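Hypothetical protein PH1320 (Pyrococcus horikoshii, PDB 2E87) is of uncharacterised cellular role but binds GDP through an OBG-type G domain and is probably a GTP-binding protein of the NOG1 family. Local coordinates at residues R106-E109 / E110-E114. Residues are numbered along the deposited sequence; the frame is centred on the assembly and turned at random.
Sequences RELE and ERYVE
The amide of Y112 donates to the carbonyl oxygen of L108, N to O 2.8 Å. Three neighbouring bonds repeat the pattern: R111 N to E107 O at 2.9 Å, V113 N to E109 O and E110 N to R106 O. All are i to i+4 bonds of one alpha helix. E107 and R111 run side by side on this helix and form a long salt bridge, OE2 of E107 to NH2 of R111 at 3.8 Å. Their carboxylate and guanidinium planes stand 79° apart. The R111 chain folds back beyond CG, which brings its guanidinium toward E107 and L108. R106 NH1 lies 3.1 Å from E109 OE1, but the oxygen sits well out of the guanidinium plane, so only charge links them. E109 OE1 also takes a hydrogen bond from S54.

The turns belong to helix 88-117 of the NOG1-type N-terminal helical bundle. L108 and Y112 face helix 122-142, and V113 faces helix 38-67. L108 CD2 meets the ring of Y112 at CE2, 4.1 Å away, and R111 NH1 at 3.9 Å. The Y112 ring has CG anti to its carbonyl carbon (chi1 -81°). With the turn about CB-CG, this puts CD2 at the ring edge against L108 O, which lies in the ring plane at 3.2 Å. Y112 OH is hydrogen-bonded to R135 NE. With an alanine at Y112, R135 NE would probably lose this hydroxyl and a gap would be likely to open beside L108 CD2. V113 CG2 lies against E109 O at 3.3 Å.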
loop_
_atom_site.group_PDB
_atom_site.type_symbol
_atom_site.label_atom_id
_atom_site.label_comp_id
_atom_site.label_asym_id
_atom_site.label_seq_id
_atom_site.Cartn_x
_atom_site.Cartn_y
_atom_site.Cartn_z
ATOM N N ARG A 106 -29.568 -9.131 4.753
ATOM C CA ARG A 106 -30.259 -8.587 5.910
ATOM C C ARG A 106 -31.725 -8.387 5.528
ATOM O O ARG A 106 -32.642 -8.716 6.281
ATOM C CB ARG A 106 -29.640 -7.245 6.305
ATOM C CG ARG A 106 -30.407 -6.538 7.395
ATOM C CD ARG A 106 -30.434 -7.376 8.662
ATOM N NE ARG A 106 -31.682 -7.208 9.400
ATOM C CZ ARG A 106 -31.911 -7.720 10.604
ATOM N NH1 ARG A 106 -30.970 -8.432 11.214
ATOM N NH2 ARG A 106 -33.085 -7.529 11.192
ATOM N N GLU A 107 -31.930 -7.850 4.336
ATOM C CA GLU A 107 -33.267 -7.601 3.828
ATOM C C GLU A 107 -34.006 -8.926 3.625
ATOM O O GLU A 107 -35.180 -9.057 3.966
ATOM C CB GLU A 107 -33.167 -6.840 2.507
ATOM C CG GLU A 107 -34.478 -6.414 1.902
ATOM C CD GLU A 107 -34.292 -5.878 0.491
ATOM O OE1 GLU A 107 -33.304 -5.138 0.265
ATOM O OE2 GLU A 107 -35.130 -6.193 -0.388
ATOM N N LEU A 108 -33.320 -9.914 3.070
ATOM C CA LEU A 108 -33.958 -11.201 2.848
ATOM C C LEU A 108 -34.341 -11.826 4.186
ATOM O O LEU A 108 -35.416 -12.387 4.319
ATOM C CB LEU A 108 -33.032 -12.135 2.063
ATOM C CG LEU A 108 -32.839 -11.742 0.597
ATOM C CD1 LEU A 108 -31.751 -12.605 -0.054
ATOM C CD2 LEU A 108 -34.167 -11.898 -0.133
ATOM N N GLU A 109 -33.460 -11.720 5.171
ATOM C CA GLU A 109 -33.726 -12.272 6.492
ATOM C C GLU A 109 -35.013 -11.704 7.075
ATOM O O GLU A 109 -35.908 -12.442 7.476
ATOM C CB GLU A 109 -32.581 -11.961 7.455
ATOM C CG GLU A 109 -32.941 -12.232 8.907
ATOM C CD GLU A 109 -31.866 -11.803 9.885
ATOM O OE1 GLU A 109 -30.996 -10.990 9.518
ATOM O OE2 GLU A 109 -31.897 -12.265 11.036
ATOM N N GLU A 110 -35.093 -10.380 7.124
ATOM C CA GLU A 110 -36.263 -9.716 7.652
ATOM C C GLU A 110 -37.490 -10.133 6.850
ATOM O O GLU A 110 -38.548 -10.403 7.413
ATOM C CB GLU A 110 -36.057 -8.206 7.604
ATOM C CG GLU A 110 -37.295 -7.401 7.924
ATOM C CD GLU A 110 -36.976 -5.954 8.247
ATOM O OE1 GLU A 110 -36.447 -5.688 9.353
ATOM O OE2 GLU A 110 -37.246 -5.087 7.390
ATOM N N ARG A 111 -37.344 -10.206 5.535
ATOM C CA ARG A 111 -38.457 -10.607 4.682
ATOM C C ARG A 111 -38.953 -12.032 4.981
ATOM O O ARG A 111 -40.151 -12.246 5.152
ATOM C CB ARG A 111 -38.060 -10.493 3.204
ATOM C CG ARG A 111 -38.833 -11.435 2.253
ATOM C CD ARG A 111 -39.838 -10.706 1.370
ATOM N NE ARG A 111 -39.213 -9.647 0.585
ATOM C CZ ARG A 111 -38.312 -9.855 -0.369
ATOM N NH1 ARG A 111 -37.928 -11.092 -0.668
ATOM N NH2 ARG A 111 -37.785 -8.826 -1.016
ATOM N N TYR A 112 -38.040 -13.000 5.050
ATOM C CA TYR A 112 -38.427 -14.385 5.297
ATOM C C TYR A 112 -38.857 -14.703 6.727
ATOM O O TYR A 112 -39.731 -15.535 6.928
ATOM C CB TYR A 112 -37.311 -15.320 4.836
ATOM C CG TYR A 112 -37.364 -15.532 3.348
ATOM C CD1 TYR A 112 -38.176 -16.517 2.803
ATOM C CD2 TYR A 112 -36.698 -14.671 2.477
ATOM C CE1 TYR A 112 -38.336 -16.643 1.443
ATOM C CE2 TYR A 112 -36.860 -14.779 1.109
ATOM C CZ TYR A 112 -37.682 -15.767 0.597
ATOM O OH TYR A 112 -37.877 -15.864 -0.758
ATOM N N VAL A 113 -38.250 -14.057 7.717
ATOM C CA VAL A 113 -38.663 -14.291 9.092
ATOM C C VAL A 113 -40.141 -13.894 9.219
ATOM O O VAL A 113 -40.928 -14.622 9.815
ATOM C CB VAL A 113 -37.825 -13.465 10.108
ATOM C CG1 VAL A 113 -38.538 -13.420 11.460
ATOM C CG2 VAL A 113 -36.455 -14.099 10.294
ATOM N N GLU A 114 -40.516 -12.755 8.642
ATOM C CA GLU A 114 -41.902 -12.294 8.699
ATOM C C GLU A 114 -42.851 -13.295 8.057
ATOM O O GLU A 114 -43.840 -13.680 8.667
ATOM C CB GLU A 114 -42.066 -10.933 8.008
ATOM C CG GLU A 114 -43.455 -10.301 8.191
ATOM C CD GLU A 114 -44.359 -10.411 6.958
ATOM O OE1 GLU A 114 -44.258 -11.405 6.203
ATOM O OE2 GLU A 114 -45.191 -9.499 6.751
#